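Local coordinates for Lmo2470 protein (Listeria monocytogenes EGD-e, PDB 5HL3), which is an internalin that interacts with afadin, facilitates the crossing of basement membranes and binds calcium ions, at residues A[302-305]-A[309-312]; A[261-266]-A[341-346]. All blocks are in the same frame, centred on the assembly; numbering follows the deposited sequence.

Contacts 1 and 2 both involve the mixed sheet that follows the leucine-rich repeats, and their centres lie about 17 Å apart. Contact 1 is a surface contact between consecutive strands of a hairpin, held by backbone hydrogen bonds, an amide–carboxylate bond and an aromatic–aliphatic pair. Contact 2 is partly buried, joins segments far apart in sequence, and relies on amide side chains, backbone carbonyls and two waters, with no strand pairing between its segments. The two meet where strand 301-306 runs beside strand 334-345: T302 N lies 2.9 Å from S341 O, a probable hydrogen bond, and T302 OG1 is hydrogen-bonded to H344 NE2.

Contact 1 of 2, residues A[302-305]-A[309-312]; sequences TGEY and SVIQ
E304 holds its CG between backbone N and carbonyl carbon (chi1 65°) and runs out extended, while Q312 bends at chi2 (-56°), bringing its amide beside the carboxylate. Q312 NE2 donates to E304 OE1 over 2.8 Å, nearly in its own amide plane but on the anti side of the carboxylate and tilted 28° out of its plane; the two flat groups stand nearly perpendicular. Glutamine suits this place, offering an acid an N-H without adding charge. V310 CG1 packs against the same carboxylate, 3.4 Å from E304 CD.

On the opposite face of the sheet Y305 and I311 lie side by side: beta-branched I311 sets CB, 3.7 Å from Y305 CE1, and CG2 against the ring, and its longer branch carries CD1 to within 3.5 Å of Y305 OH. Between their backbones Y305 N donates to I311 O and I311 N to Y305 O, each at 2.9 Å, an antiparallel hydrogen-bonded pair next to the non-hydrogen-bonded pair E304–Q312. E304 also touches D339 on neighbouring strand 334-345, a ligand of a bound calcium ion from which the E304 side chain stays about 6 Å. Strands 301-306 and 310-318 thus form a beta hairpin.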
ATOM      1  N   THR A 302       5.737 -13.581 -29.502  1.00 16.46           N
ATOM      2  CA  THR A 302       5.143 -14.867 -29.870  1.00 16.95           C
ATOM      3  C   THR A 302       3.631 -14.790 -29.899  1.00 16.48           C
ATOM      4  O   THR A 302       3.031 -13.936 -29.279  1.00 15.77           O
ATOM      5  CB  THR A 302       5.568 -15.956 -28.850  1.00 17.27           C
ATOM      6  OG1 THR A 302       5.012 -15.667 -27.559  1.00 16.65           O
ATOM      7  CG2 THR A 302       7.072 -16.063 -28.783  1.00 17.84           C
ATOM      8  N   GLY A 303       3.040 -15.683 -30.672  1.00 17.00           N
ATOM      9  CA  GLY A 303       1.581 -15.779 -30.807  1.00 16.75           C
ATOM     10  C   GLY A 303       1.166 -17.218 -30.726  1.00 17.33           C
ATOM     11  O   GLY A 303       1.926 -18.106 -31.090  1.00 18.10           O
ATOM     12  N   GLU A 304      -0.059 -17.450 -30.261  1.00 17.32           N
ATOM     13  CA  GLU A 304      -0.572 -18.798 -30.131  1.00 18.32           C
ATOM     14  C   GLU A 304      -2.081 -18.762 -30.071  1.00 18.20           C
ATOM     15  O   GLU A 304      -2.671 -17.701 -29.873  1.00 17.24           O
ATOM     16  CB  GLU A 304      -0.024 -19.451 -28.867  1.00 18.85           C
ATOM     17  CG  GLU A 304      -0.490 -18.782 -27.584  1.00 18.60           C
ATOM     18  CD  GLU A 304       0.251 -19.231 -26.344  1.00 19.50           C
ATOM     19  OE1 GLU A 304       1.403 -19.671 -26.444  1.00 21.08           O
ATOM     20  OE2 GLU A 304      -0.310 -19.076 -25.240  1.00 20.14           O
ATOM     21  N   TYR A 305      -2.703 -19.919 -30.283  1.00 19.15           N
ATOM     22  CA  TYR A 305      -4.136 -20.050 -30.027  1.00 19.52           C
ATOM     23  C   TYR A 305      -4.351 -21.197 -29.065  1.00 20.82           C
ATOM     24  O   TYR A 305      -3.586 -22.163 -29.047  1.00 21.02           O
ATOM     25  CB  TYR A 305      -4.986 -20.122 -31.295  1.00 19.80           C
ATOM     26  CG  TYR A 305      -4.933 -21.400 -32.079  1.00 20.82           C
ATOM     27  CD1 TYR A 305      -3.868 -21.683 -32.932  1.00 21.37           C
ATOM     28  CD2 TYR A 305      -5.997 -22.296 -32.039  1.00 21.42           C
ATOM     29  CE1 TYR A 305      -3.854 -22.831 -33.707  1.00 22.51           C
ATOM     30  CE2 TYR A 305      -5.993 -23.447 -32.805  1.00 22.53           C
ATOM     31  CZ  TYR A 305      -4.914 -23.714 -33.621  1.00 23.06           C
ATOM     32  OH  TYR A 305      -4.948 -24.868 -34.372  1.00 24.59           O
ATOM     33  N   SER A 309      -5.284 -27.983 -26.852  1.00 31.74           N
ATOM     34  CA  SER A 309      -3.860 -27.739 -26.597  1.00 30.67           C
ATOM     35  C   SER A 309      -3.536 -26.334 -27.068  1.00 28.26           C
ATOM     36  O   SER A 309      -4.318 -25.734 -27.792  1.00 28.28           O
ATOM     37  CB  SER A 309      -2.999 -28.713 -27.374  1.00 32.19           C
ATOM     38  OG  SER A 309      -3.148 -28.474 -28.752  1.00 32.69           O
ATOM     39  N   VAL A 310      -2.385 -25.825 -26.648  1.00 26.53           N
ATOM     40  CA  VAL A 310      -1.914 -24.510 -27.045  1.00 24.92           C
ATOM     41  C   VAL A 310      -1.014 -24.714 -28.255  1.00 24.88           C
ATOM     42  O   VAL A 310      -0.093 -25.532 -28.218  1.00 25.88           O
ATOM     43  CB  VAL A 310      -1.140 -23.832 -25.904  1.00 24.33           C
ATOM     44  CG1 VAL A 310      -0.560 -22.510 -26.347  1.00 23.47           C
ATOM     45  CG2 VAL A 310      -2.035 -23.628 -24.682  1.00 23.96           C
ATOM     46  N   ILE A 311      -1.310 -24.014 -29.341  1.00 23.64           N
ATOM     47  CA  ILE A 311      -0.566 -24.168 -30.589  1.00 23.70           C
ATOM     48  C   ILE A 311       0.034 -22.826 -31.004  1.00 22.57           C
ATOM     49  O   ILE A 311      -0.672 -21.827 -31.099  1.00 21.25           O
ATOM     50  CB  ILE A 311      -1.470 -24.735 -31.681  1.00 24.24           C
ATOM     51  CG1 ILE A 311      -1.917 -26.158 -31.287  1.00 25.29           C
ATOM     52  CG2 ILE A 311      -0.729 -24.776 -33.023  1.00 24.78           C
ATOM     53  CD1 ILE A 311      -2.957 -26.763 -32.195  1.00 25.94           C
ATOM     54  N   GLN A 312       1.343 -22.801 -31.213  1.00 22.72           N
ATOM     55  CA  GLN A 312       2.037 -21.589 -31.619  1.00 22.19           C
ATOM     56  C   GLN A 312       1.712 -21.196 -33.063  1.00 22.22           C
ATOM     57  O   GLN A 312       1.539 -22.058 -33.931  1.00 23.03           O
ATOM     58  CB  GLN A 312       3.568 -21.766 -31.465  1.00 23.00           C
ATOM     59  CG  GLN A 312       4.051 -22.093 -30.053  1.00 23.31           C
ATOM     60  CD  GLN A 312       3.606 -21.074 -29.014  1.00 22.50           C
ATOM     61  OE1 GLN A 312       3.953 -19.900 -29.086  1.00 22.51           O
ATOM     62  NE2 GLN A 312       2.806 -21.528 -28.016  1.00 22.64           N
TER

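Contact 2 of 2, residues A[261-266]-A[341-346]; sequences YVQSQN and SYNHNY
Q263 and N343 meet through direct hydrogen bonds, through water and through partners that hold each amide in place. N343 ND2 spends its two N-H groups on two acceptors of Q263. N343 ND2 donates to Q263 O over 3.0 Å, in the carbonyl plane and on a lone pair, and to Q263 OE1 over 2.9 Å, approaching that oxygen from above its carbonyl plane. Both acceptors lie close to the amide plane of N343. The bend of Q263 at chi2 (-63°) folds its side chain back, so that OE1 and the backbone O face the same donor, and the side chains cross nearly at right angles.

Two waters extend the polar link. One donates to Q263 O and N343 O, at 2.8 Å each; the other donates to Q263 OE1 and accepts from N345 ND2.

Amides suit both places because each can donate and accept at once: N343 OD1 accepts from V297 N and Q263 NE2 donates to M295 O.

N343 stands where the chain turns a corner in strand 334-345, its backbone left-handed (phi/psi 56°/37°), a conformation asparagine tolerates better than most residues, and its side chain lies against M290 of helix 285-292. Q263 lies between strand 260-261, the last of the parallel leucine-rich repeat sheet, and strand 265-274, at the edge of the mixed sheet. The contact thus sits at the junction of these sheets.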
ATOM      1  N   TYR A 261       8.073   1.631 -14.237  1.00 11.87           N
ATOM      2  CA  TYR A 261       8.504   0.248 -14.074  1.00 11.88           C
ATOM      3  C   TYR A 261       7.360  -0.653 -14.532  1.00 11.63           C
ATOM      4  O   TYR A 261       6.267  -0.607 -13.965  1.00 11.45           O
ATOM      5  CB  TYR A 261       8.879  -0.097 -12.604  1.00 12.00           C
ATOM      6  CG  TYR A 261       9.369  -1.529 -12.479  1.00 12.18           C
ATOM      7  CD1 TYR A 261       8.473  -2.581 -12.420  1.00 12.06           C
ATOM      8  CD2 TYR A 261      10.733  -1.834 -12.397  1.00 12.59           C
ATOM      9  CE1 TYR A 261       8.910  -3.907 -12.357  1.00 12.35           C
ATOM     10  CE2 TYR A 261      11.174  -3.167 -12.319  1.00 12.89           C
ATOM     11  CZ  TYR A 261      10.265  -4.189 -12.305  1.00 12.78           C
ATOM     12  OH  TYR A 261      10.666  -5.515 -12.238  1.00 13.20           O
ATOM     13  N   VAL A 262       7.594  -1.435 -15.586  1.00 11.71           N
ATOM     14  CA  VAL A 262       6.699  -2.530 -16.009  1.00 11.59           C
ATOM     15  C   VAL A 262       7.567  -3.609 -16.602  1.00 11.89           C
ATOM     16  O   VAL A 262       8.331  -3.340 -17.554  1.00 12.11           O
ATOM     17  CB  VAL A 262       5.650  -2.161 -17.114  1.00 11.42           C
ATOM     18  CG1 VAL A 262       4.980  -3.439 -17.647  1.00 11.42           C
ATOM     19  CG2 VAL A 262       4.610  -1.208 -16.594  1.00 11.23           C
ATOM     20  N   GLN A 263       7.457  -4.814 -16.060  1.00 12.01           N
ATOM     21  CA  GLN A 263       8.060  -6.000 -16.678  1.00 12.40           C
ATOM     22  C   GLN A 263       7.016  -7.061 -17.020  1.00 12.39           C
ATOM     23  O   GLN A 263       7.227  -7.822 -17.985  1.00 12.67           O
ATOM     24  CB  GLN A 263       9.179  -6.576 -15.773  1.00 12.84           C
ATOM     25  CG  GLN A 263      10.430  -5.696 -15.734  1.00 13.03           C
ATOM     26  CD  GLN A 263      11.083  -5.600 -17.108  1.00 13.30           C
ATOM     27  OE1 GLN A 263      11.351  -6.615 -17.771  1.00 13.68           O
ATOM     28  NE2 GLN A 263      11.336  -4.392 -17.539  1.00 13.20           N
ATOM     29  N   SER A 264       5.925  -7.119 -16.245  1.00 12.16           N
ATOM     30  CA  SER A 264       4.794  -8.003 -16.523  1.00 12.18           C
ATOM     31  C   SER A 264       3.511  -7.203 -16.632  1.00 11.78           C
ATOM     32  O   SER A 264       3.319  -6.182 -15.942  1.00 11.56           O
ATOM     33  CB  SER A 264       4.635  -9.052 -15.431  1.00 12.52           C
ATOM     34  OG  SER A 264       5.711  -9.968 -15.470  1.00 13.03           O
ATOM     35  N   GLN A 265       2.645  -7.656 -17.523  1.00 11.79           N
ATOM     36  CA  GLN A 265       1.352  -6.992 -17.767  1.00 11.53           C
ATOM     37  C   GLN A 265       0.472  -7.956 -18.514  1.00 11.71           C
ATOM     38  O   GLN A 265       0.977  -8.806 -19.233  1.00 11.96           O
ATOM     39  CB  GLN A 265       1.584  -5.702 -18.588  1.00 11.34           C
ATOM     40  CG  GLN A 265       0.510  -4.617 -18.500  1.00 11.16           C
ATOM     41  CD  GLN A 265       0.484  -3.756 -17.236  1.00 11.06           C
ATOM     42  OE1 GLN A 265      -0.407  -2.919 -17.089  1.00 11.03           O
ATOM     43  NE2 GLN A 265       1.455  -3.921 -16.361  1.00 11.09           N
ATOM     44  N   ASN A 266      -0.818  -7.831 -18.343  1.00 11.66           N
ATOM     45  CA  ASN A 266      -1.779  -8.650 -19.050  1.00 11.93           C
ATOM     46  C   ASN A 266      -2.840  -7.735 -19.655  1.00 12.04           C
ATOM     47  O   ASN A 266      -2.865  -6.516 -19.409  1.00 12.69           O
ATOM     48  CB  ASN A 266      -2.359  -9.706 -18.126  1.00 12.29           C
ATOM     49  CG  ASN A 266      -1.322 -10.681 -17.641  1.00 12.66           C
ATOM     50  OD1 ASN A 266      -0.568 -10.409 -16.712  1.00 12.92           O
ATOM     51  ND2 ASN A 266      -1.221 -11.809 -18.315  1.00 13.09           N
ATOM     52  N   SER A 341       2.309 -12.677 -26.758  1.00 14.41           N
ATOM     53  CA  SER A 341       3.141 -12.482 -25.573  1.00 14.23           C
ATOM     54  C   SER A 341       4.513 -11.957 -25.967  1.00 14.44           C
ATOM     55  O   SER A 341       5.042 -12.304 -27.026  1.00 14.98           O
ATOM     56  CB  SER A 341       3.260 -13.784 -24.794  1.00 14.63           C
ATOM     57  OG  SER A 341       2.011 -14.111 -24.152  1.00 14.43           O
ATOM     58  N   TYR A 342       5.096 -11.143 -25.095  1.00 14.10           N
ATOM     59  CA  TYR A 342       6.432 -10.620 -25.309  1.00 14.36           C
ATOM     60  C   TYR A 342       7.076 -10.362 -23.943  1.00 14.16           C
ATOM     61  O   TYR A 342       6.454 -10.518 -22.880  1.00 13.82           O
ATOM     62  CB  TYR A 342       6.389  -9.366 -26.194  1.00 14.21           C
ATOM     63  CG  TYR A 342       5.763  -8.173 -25.546  1.00 13.57           C
ATOM     64  CD1 TYR A 342       4.371  -7.934 -25.618  1.00 13.21           C
ATOM     65  CD2 TYR A 342       6.545  -7.286 -24.794  1.00 13.41           C
ATOM     66  CE1 TYR A 342       3.821  -6.840 -25.002  1.00 12.74           C
ATOM     67  CE2 TYR A 342       5.984  -6.192 -24.193  1.00 12.93           C
ATOM     68  CZ  TYR A 342       4.620  -5.986 -24.263  1.00 12.60           C
ATOM     69  OH  TYR A 342       4.054  -4.905 -23.635  1.00 12.23           O
ATOM     70  N   ASN A 343       8.347  -9.957 -23.987  1.00 14.46           N
ATOM     71  CA  ASN A 343       9.131  -9.731 -22.748  1.00 14.41           C
ATOM     72  C   ASN A 343       9.143 -10.971 -21.871  1.00 14.70           C
ATOM     73  O   ASN A 343       9.118 -10.902 -20.654  1.00 14.49           O
ATOM     74  CB  ASN A 343       8.667  -8.478 -21.950  1.00 13.72           C
ATOM     75  CG  ASN A 343       9.789  -7.882 -21.151  1.00 13.82           C
ATOM     76  OD1 ASN A 343      10.906  -7.890 -21.622  1.00 14.34           O
ATOM     77  ND2 ASN A 343       9.513  -7.398 -19.939  1.00 13.42           N
ATOM     78  N   HIS A 344       9.197 -12.136 -22.503  1.00 15.29           N
ATOM     79  CA  HIS A 344       9.299 -13.361 -21.743  1.00 15.77           C
ATOM     80  C   HIS A 344      10.594 -13.365 -20.918  1.00 16.31           C
ATOM     81  O   HIS A 344      11.686 -13.123 -21.450  1.00 16.90           O
ATOM     82  CB  HIS A 344       9.387 -14.575 -22.669  1.00 16.54           C
ATOM     83  CG  HIS A 344       8.170 -14.811 -23.500  1.00 16.36           C
ATOM     84  ND1 HIS A 344       7.111 -15.565 -23.060  1.00 16.43           N
ATOM     85  CD2 HIS A 344       7.885 -14.468 -24.776  1.00 16.42           C
ATOM     86  CE1 HIS A 344       6.215 -15.672 -24.023  1.00 16.35           C
ATOM     87  NE2 HIS A 344       6.661 -15.004 -25.075  1.00 16.32           N
ATOM     88  N   ASN A 345      10.452 -13.644 -19.636  1.00 16.58           N
ATOM     89  CA  ASN A 345      11.592 -13.750 -18.731  1.00 17.53           C
ATOM     90  C   ASN A 345      11.441 -15.070 -18.015  1.00 18.94           C
ATOM     91  O   ASN A 345      10.758 -15.188 -16.989  1.00 18.69           O
ATOM     92  CB  ASN A 345      11.652 -12.584 -17.756  1.00 16.76           C
ATOM     93  CG  ASN A 345      12.973 -12.531 -17.012  1.00 17.23           C
ATOM     94  OD1 ASN A 345      13.611 -13.559 -16.802  1.00 18.02           O
ATOM     95  ND2 ASN A 345      13.388 -11.348 -16.617  1.00 16.77           N
ATOM     96  N   TYR A 346      12.012 -16.086 -18.637  1.00 21.13           N
ATOM     97  CA  TYR A 346      11.874 -17.443 -18.135  1.00 23.36           C
ATOM     98  C   TYR A 346      12.524 -17.604 -16.777  1.00 23.90           C
ATOM     99  O   TYR A 346      11.998 -18.321 -15.929  1.00 25.15           O
ATOM    100  CB  TYR A 346      12.401 -18.457 -19.162  1.00 25.44           C
ATOM    101  CG  TYR A 346      11.708 -18.340 -20.516  1.00 26.70           C
ATOM    102  CD1 TYR A 346      10.356 -18.667 -20.664  1.00 27.15           C
ATOM    103  CD2 TYR A 346      12.404 -17.900 -21.652  1.00 27.95           C
ATOM    104  CE1 TYR A 346       9.714 -18.552 -21.895  1.00 27.52           C
ATOM    105  CE2 TYR A 346      11.774 -17.781 -22.883  1.00 28.40           C
ATOM    106  CZ  TYR A 346      10.433 -18.110 -23.001  1.00 28.25           C
ATOM    107  OH  TYR A 346       9.805 -17.995 -24.227  1.00 29.75           O
TER
HETATM  108  O   HOH W   1       8.979 -10.036 -18.011  1.00 11.99           O
HETATM  109  O   HOH W   2      11.344  -9.220 -16.934  1.00 12.57           O